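Local coordinates for molybdopterin biosynthesis protein (Mycobacterium abscessus, PDB 3TCR) that probably takes part in molybdenum cofactor biosynthesis, as a member of a family whose domain is thought to bind molybdopterin, at residues Glu85-Asn96 and Arg117-Leu127. Numbering follows the deposited sequence.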
ATOM      1  N   GLU A  85      14.641 -11.387  20.239  1.00 26.88           N
ATOM      2  CA  GLU A  85      13.561 -12.332  20.038  1.00 28.70           C
ATOM      3  C   GLU A  85      12.420 -11.655  19.314  1.00 28.24           C
ATOM      4  O   GLU A  85      12.380 -10.434  19.208  1.00 27.43           O
ATOM      5  CB  GLU A  85      13.031 -12.818  21.393  1.00 31.13           C
ATOM      6  CG  GLU A  85      14.036 -13.625  22.201  1.00 35.03           C
ATOM      7  CD  GLU A  85      13.572 -13.942  23.637  1.00 37.17           C
ATOM      8  OE1 GLU A  85      13.029 -13.063  24.331  1.00 39.11           O
ATOM      9  OE2 GLU A  85      13.794 -15.064  24.089  1.00 38.31           O
ATOM     10  N   ASN A  86      11.452 -12.459  18.894  1.00 28.84           N
ATOM     11  CA  ASN A  86      10.181 -11.961  18.368  1.00 27.68           C
ATOM     12  C   ASN A  86       9.319 -11.516  19.495  1.00 26.75           C
ATOM     13  O   ASN A  86       8.385 -12.216  19.902  1.00 26.56           O
ATOM     14  CB  ASN A  86       9.433 -13.043  17.568  1.00 28.64           C
ATOM     15  CG  ASN A  86       9.585 -12.860  16.083  1.00 28.50           C
ATOM     16  OD1 ASN A  86       9.138 -11.845  15.521  1.00 30.79           O
ATOM     17  ND2 ASN A  86      10.291 -13.773  15.452  1.00 26.79           N
ATOM     18  N   ASP A  87       9.637 -10.321  19.962  1.00 26.14           N
ATOM     19  CA  ASP A  87       9.110  -9.776  21.169  1.00 26.27           C
ATOM     20  C   ASP A  87       9.055  -8.282  20.975  1.00 26.46           C
ATOM     21  O   ASP A  87      10.092  -7.612  20.824  1.00 24.33           O
ATOM     22  CB  ASP A  87      10.026 -10.108  22.335  1.00 27.23           C
ATOM     23  CG  ASP A  87       9.535  -9.518  23.633  1.00 28.46           C
ATOM     24  OD1 ASP A  87       8.814 -10.246  24.344  1.00 31.35           O
ATOM     25  OD2 ASP A  87       9.819  -8.333  23.922  1.00 27.85           O
ATOM     26  N   LEU A  88       7.833  -7.770  21.029  1.00 26.17           N
ATOM     27  CA  LEU A  88       7.554  -6.388  20.749  1.00 26.86           C
ATOM     28  C   LEU A  88       8.426  -5.386  21.523  1.00 25.12           C
ATOM     29  O   LEU A  88       9.041  -4.513  20.911  1.00 22.89           O
ATOM     30  CB  LEU A  88       6.062  -6.129  20.978  1.00 29.21           C
ATOM     31  CG  LEU A  88       5.609  -4.770  20.441  1.00 31.17           C
ATOM     32  CD1 LEU A  88       4.294  -4.936  19.665  1.00 31.42           C
ATOM     33  CD2 LEU A  88       5.540  -3.734  21.593  1.00 31.01           C
ATOM     34  N   SER A  89       8.510  -5.529  22.842  1.00 24.47           N
ATOM     35  CA  SER A  89       9.297  -4.592  23.629  1.00 25.64           C
ATOM     36  C   SER A  89      10.798  -4.701  23.384  1.00 24.52           C
ATOM     37  O   SER A  89      11.493  -3.711  23.412  1.00 23.12           O
ATOM     38  CB  SER A  89       8.977  -4.702  25.125  1.00 27.70           C
ATOM     39  OG  SER A  89       9.538  -5.876  25.646  1.00 31.34           O
ATOM     40  N   GLU A  90      11.303  -5.894  23.108  1.00 24.67           N
ATOM     41  CA  GLU A  90      12.725  -6.031  22.760  1.00 24.38           C
ATOM     42  C   GLU A  90      13.059  -5.381  21.431  1.00 21.42           C
ATOM     43  O   GLU A  90      14.070  -4.703  21.299  1.00 21.19           O
ATOM     44  CB  GLU A  90      13.158  -7.503  22.685  1.00 25.98           C
ATOM     45  CG  GLU A  90      13.214  -8.233  24.011  1.00 28.30           C
ATOM     46  CD  GLU A  90      13.672  -9.699  23.843  1.00 31.72           C
ATOM     47  OE1 GLU A  90      13.225 -10.541  24.656  1.00 32.30           O
ATOM     48  OE2 GLU A  90      14.480 -10.011  22.902  1.00 30.39           O
ATOM     49  N   ILE A  91      12.224  -5.621  20.437  1.00 20.09           N
ATOM     50  CA  ILE A  91      12.398  -4.992  19.145  1.00 18.57           C
ATOM     51  C   ILE A  91      12.331  -3.462  19.276  1.00 18.62           C
ATOM     52  O   ILE A  91      13.153  -2.750  18.693  1.00 18.48           O
ATOM     53  CB  ILE A  91      11.349  -5.440  18.112  1.00 18.30           C
ATOM     54  CG1 ILE A  91      11.415  -6.953  17.908  1.00 18.61           C
ATOM     55  CG2 ILE A  91      11.595  -4.695  16.791  1.00 17.52           C
ATOM     56  CD1 ILE A  91      10.224  -7.572  17.185  1.00 18.82           C
ATOM     57  N   GLN A  92      11.363  -2.963  20.038  1.00 18.55           N
ATOM     58  CA  GLN A  92      11.217  -1.520  20.230  1.00 18.90           C
ATOM     59  C   GLN A  92      12.440  -0.943  20.940  1.00 19.09           C
ATOM     60  O   GLN A  92      12.982   0.119  20.541  1.00 18.61           O
ATOM     61  CB  GLN A  92       9.886  -1.200  20.968  1.00 19.54           C
ATOM     62  CG  GLN A  92       8.655  -1.399  20.043  1.00 19.84           C
ATOM     63  CD  GLN A  92       7.365  -0.814  20.630  1.00 21.48           C
ATOM     64  OE1 GLN A  92       7.279  -0.620  21.822  1.00 22.73           O
ATOM     65  NE2 GLN A  92       6.375  -0.517  19.789  1.00 20.98           N
ATOM     66  N   ASN A  93      12.927  -1.651  21.951  1.00 19.24           N
ATOM     67  CA  ASN A  93      14.097  -1.187  22.671  1.00 20.05           C
ATOM     68  C   ASN A  93      15.297  -1.058  21.728  1.00 18.81           C
ATOM     69  O   ASN A  93      16.053  -0.082  21.807  1.00 17.93           O
ATOM     70  CB  ASN A  93      14.482  -2.115  23.836  1.00 22.24           C
ATOM     71  CG  ASN A  93      13.582  -1.937  25.053  1.00 25.57           C
ATOM     72  OD1 ASN A  93      12.980  -0.879  25.237  1.00 31.93           O
ATOM     73  ND2 ASN A  93      13.493  -2.966  25.898  1.00 26.45           N
ATOM     74  N   ALA A  94      15.478  -2.072  20.892  1.00 16.96           N
ATOM     75  CA  ALA A  94      16.597  -2.110  19.958  1.00 16.75           C
ATOM     76  C   ALA A  94      16.497  -0.924  18.980  1.00 16.25           C
ATOM     77  O   ALA A  94      17.458  -0.184  18.791  1.00 15.91           O
ATOM     78  CB  ALA A  94      16.637  -3.465  19.205  1.00 15.47           C
ATOM     79  N   VAL A  95      15.331  -0.739  18.363  1.00 16.20           N
ATOM     80  CA  VAL A  95      15.178   0.375  17.417  1.00 15.65           C
ATOM     81  C   VAL A  95      15.318   1.747  18.119  1.00 16.26           C
ATOM     82  O   VAL A  95      16.021   2.641  17.631  1.00 16.72           O
ATOM     83  CB  VAL A  95      13.848   0.275  16.678  1.00 15.15           C
ATOM     84  CG1 VAL A  95      13.592   1.539  15.846  1.00 14.42           C
ATOM     85  CG2 VAL A  95      13.823  -0.994  15.812  1.00 13.85           C
ATOM     86  N   ASN A  96      14.644   1.916  19.254  1.00 17.11           N
ATOM     87  CA  ASN A  96      14.662   3.198  19.986  1.00 17.91           C
ATOM     88  C   ASN A  96      16.092   3.516  20.416  1.00 17.92           C
ATOM     89  O   ASN A  96      16.469   4.683  20.466  1.00 17.86           O
ATOM     90  CB  ASN A  96      13.734   3.191  21.228  1.00 18.84           C
ATOM     91  CG  ASN A  96      12.265   3.344  20.871  1.00 19.16           C
ATOM     92  OD1 ASN A  96      11.952   3.926  19.864  1.00 19.64           O
ATOM     93  ND2 ASN A  96      11.371   2.782  21.680  1.00 18.94           N
ATOM     94  N   ARG A 117       3.713 -15.030  16.173  1.00 30.50           N
ATOM     95  CA  ARG A 117       5.022 -14.751  16.744  1.00 33.29           C
ATOM     96  C   ARG A 117       5.770 -13.621  15.969  1.00 31.29           C
ATOM     97  O   ARG A 117       6.474 -12.813  16.579  1.00 34.44           O
ATOM     98  CB  ARG A 117       5.816 -16.081  16.821  1.00 37.60           C
ATOM     99  CG  ARG A 117       7.178 -16.017  17.529  1.00 42.19           C
ATOM    100  CD  ARG A 117       7.061 -16.010  19.066  1.00 47.86           C
ATOM    101  NE  ARG A 117       8.320 -15.635  19.727  1.00 48.25           N
ATOM    102  CZ  ARG A 117       8.468 -15.334  21.021  1.00 52.91           C
ATOM    103  NH1 ARG A 117       9.667 -14.997  21.497  1.00 52.08           N
ATOM    104  NH2 ARG A 117       7.434 -15.366  21.856  1.00 60.39           N
ATOM    105  N   ASP A 118       5.539 -13.507  14.664  1.00 28.96           N
ATOM    106  CA  ASP A 118       6.111 -12.425  13.823  1.00 27.26           C
ATOM    107  C   ASP A 118       5.556 -11.024  14.167  1.00 25.02           C
ATOM    108  O   ASP A 118       4.476 -10.637  13.671  1.00 24.02           O
ATOM    109  CB  ASP A 118       5.802 -12.666  12.336  1.00 28.29           C
ATOM    110  CG  ASP A 118       6.455 -13.918  11.775  1.00 31.98           C
ATOM    111  OD1 ASP A 118       7.698 -13.940  11.627  1.00 32.70           O
ATOM    112  OD2 ASP A 118       5.691 -14.879  11.423  1.00 35.20           O
ATOM    113  N   VAL A 119       6.305 -10.241  14.949  1.00 21.24           N
ATOM    114  CA  VAL A 119       5.807  -8.964  15.423  1.00 20.16           C
ATOM    115  C   VAL A 119       6.687  -7.755  15.093  1.00 19.29           C
ATOM    116  O   VAL A 119       6.433  -6.685  15.605  1.00 19.83           O
ATOM    117  CB  VAL A 119       5.502  -9.004  16.937  1.00 21.05           C
ATOM    118  CG1 VAL A 119       4.406 -10.047  17.232  1.00 20.61           C
ATOM    119  CG2 VAL A 119       6.763  -9.292  17.736  1.00 20.27           C
ATOM    120  N   ALA A 120       7.655  -7.895  14.195  1.00 17.75           N
ATOM    121  CA  ALA A 120       8.457  -6.758  13.760  1.00 17.73           C
ATOM    122  C   ALA A 120       7.615  -5.547  13.257  1.00 17.66           C
ATOM    123  O   ALA A 120       7.839  -4.424  13.662  1.00 17.48           O
ATOM    124  CB  ALA A 120       9.481  -7.191  12.689  1.00 16.93           C
ATOM    125  N   PRO A 121       6.622  -5.786  12.400  1.00 18.38           N
ATOM    126  CA  PRO A 121       5.841  -4.640  11.928  1.00 18.99           C
ATOM    127  C   PRO A 121       5.024  -3.953  13.030  1.00 20.06           C
ATOM    128  O   PRO A 121       4.997  -2.720  13.111  1.00 19.00           O
ATOM    129  CB  PRO A 121       4.939  -5.242  10.864  1.00 19.06           C
ATOM    130  CG  PRO A 121       5.577  -6.568  10.509  1.00 18.69           C
ATOM    131  CD  PRO A 121       6.177  -7.048  11.792  1.00 18.03           C
ATOM    132  N   GLU A 122       4.366  -4.745  13.867  1.00 21.62           N
ATOM    133  CA  GLU A 122       3.617  -4.213  15.028  1.00 22.13           C
ATOM    134  C   GLU A 122       4.537  -3.427  15.950  1.00 21.15           C
ATOM    135  O   GLU A 122       4.122  -2.412  16.522  1.00 21.44           O
ATOM    136  CB  GLU A 122       3.014  -5.352  15.854  1.00 24.78           C
ATOM    137  CG  GLU A 122       1.815  -6.049  15.229  1.00 26.83           C
ATOM    138  CD  GLU A 122       2.151  -7.062  14.141  1.00 27.51           C
ATOM    139  OE1 GLU A 122       3.324  -7.316  13.819  1.00 24.74           O
ATOM    140  OE2 GLU A 122       1.183  -7.602  13.575  1.00 33.84           O
ATOM    141  N   ALA A 123       5.777  -3.898  16.102  1.00 19.35           N
ATOM    142  CA  ALA A 123       6.746  -3.238  16.996  1.00 18.59           C
ATOM    143  C   ALA A 123       7.222  -1.915  16.393  1.00 17.85           C
ATOM    144  O   ALA A 123       7.438  -0.940  17.119  1.00 16.40           O
ATOM    145  CB  ALA A 123       7.940  -4.128  17.311  1.00 17.15           C
ATOM    146  N   THR A 124       7.379  -1.911  15.067  1.00 17.72           N
ATOM    147  CA  THR A 124       7.939  -0.774  14.332  1.00 17.25           C
ATOM    148  C   THR A 124       6.967   0.387  14.090  1.00 17.94           C
ATOM    149  O   THR A 124       7.315   1.532  14.339  1.00 17.29           O
ATOM    150  CB  THR A 124       8.564  -1.260  13.006  1.00 16.26           C
ATOM    151  OG1 THR A 124       9.550  -2.244  13.326  1.00 15.52           O
ATOM    152  CG2 THR A 124       9.235  -0.103  12.188  1.00 14.87           C
ATOM    153  N   GLN A 125       5.788   0.084  13.568  1.00 19.68           N
ATOM    154  CA  GLN A 125       4.790   1.090  13.174  1.00 21.34           C
ATOM    155  C   GLN A 125       4.551   2.193  14.230  1.00 21.74           C
ATOM    156  O   GLN A 125       4.586   3.383  13.878  1.00 22.28           O
ATOM    157  CB  GLN A 125       3.461   0.423  12.775  1.00 23.54           C
ATOM    158  CG  GLN A 125       2.373   1.380  12.233  1.00 25.87           C
ATOM    159  CD  GLN A 125       2.718   1.947  10.861  1.00 27.67           C
ATOM    160  OE1 GLN A 125       3.385   1.279  10.058  1.00 28.61           O
ATOM    161  NE2 GLN A 125       2.288   3.195  10.591  1.00 28.43           N
ATOM    162  N   PRO A 126       4.363   1.831  15.515  1.00 20.88           N
ATOM    163  CA  PRO A 126       4.103   2.924  16.495  1.00 21.92           C
ATOM    164  C   PRO A 126       5.262   3.868  16.752  1.00 20.84           C
ATOM    165  O   PRO A 126       5.063   4.940  17.353  1.00 22.51           O
ATOM    166  CB  PRO A 126       3.723   2.188  17.804  1.00 22.38           C
ATOM    167  CG  PRO A 126       3.483   0.748  17.403  1.00 22.18           C
ATOM    168  CD  PRO A 126       4.215   0.497  16.096  1.00 21.19           C
ATOM    169  N   LEU A 127       6.456   3.493  16.335  1.00 19.69           N
ATOM    170  CA  LEU A 127       7.646   4.349  16.505  1.00 19.64           C
ATOM    171  C   LEU A 127       7.834   5.343  15.362  1.00 19.29           C
ATOM    172  O   LEU A 127       8.725   6.212  15.424  1.00 18.05           O
ATOM    173  CB  LEU A 127       8.915   3.477  16.586  1.00 19.98           C
ATOM    174  CG  LEU A 127       8.901   2.308  17.574  1.00 20.16           C
ATOM    175  CD1 LEU A 127      10.235   1.584  17.468  1.00 20.54           C
ATOM    176  CD2 LEU A 127       8.629   2.841  18.979  1.00 20.68           C
TER
HETATM  177  O   HOH W   1       7.367 -12.726  23.916  1.00 50.82           O
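In this alpha/beta domain of the molybdopterin-binding family, helix 88-96 and the short helix 120-124 cross at 55°, their axes 8.7 Å apart at closest approach, and the loops leading into them meet beside D53. A123 is the small residue at the crossing: its CB lies 3.7 Å from I91 CG2, while L88 CG packs at 4.0 Å from the same methyl. I91 CD1 reaches on to V119 CG2, and at the far end V95 CG1 meets L127 CD1 at 3.7 Å. I91 also touches V51 and V84 of the central sheet, which joins this apolar seam to the core. Q92, extended beyond CG (chi2 -168°), carries its amide alongside A123, where NE2 donates to A123 O at 2.9 Å (N-H...O 157°), A123 O lying nearly in the plane of the Q92 amide. Between the loops, N86 OD1 accepts a weak bond from V119 N, the N-cap residue of helix 120-124. N86 O sits over the centre of one face of the R117 guanidinium, 3.2 Å above its plane, at angles too poor for a hydrogen bond from NE or NH1. D87 caps its own helix, OD2 accepting from both E90 N and S89 OG. The D53 carboxylate, salt-bridged to R117 NE and accepting from N86 N, holds the two loops together at the N-terminal ends of the helices, and its negative charge probably balances that of R117.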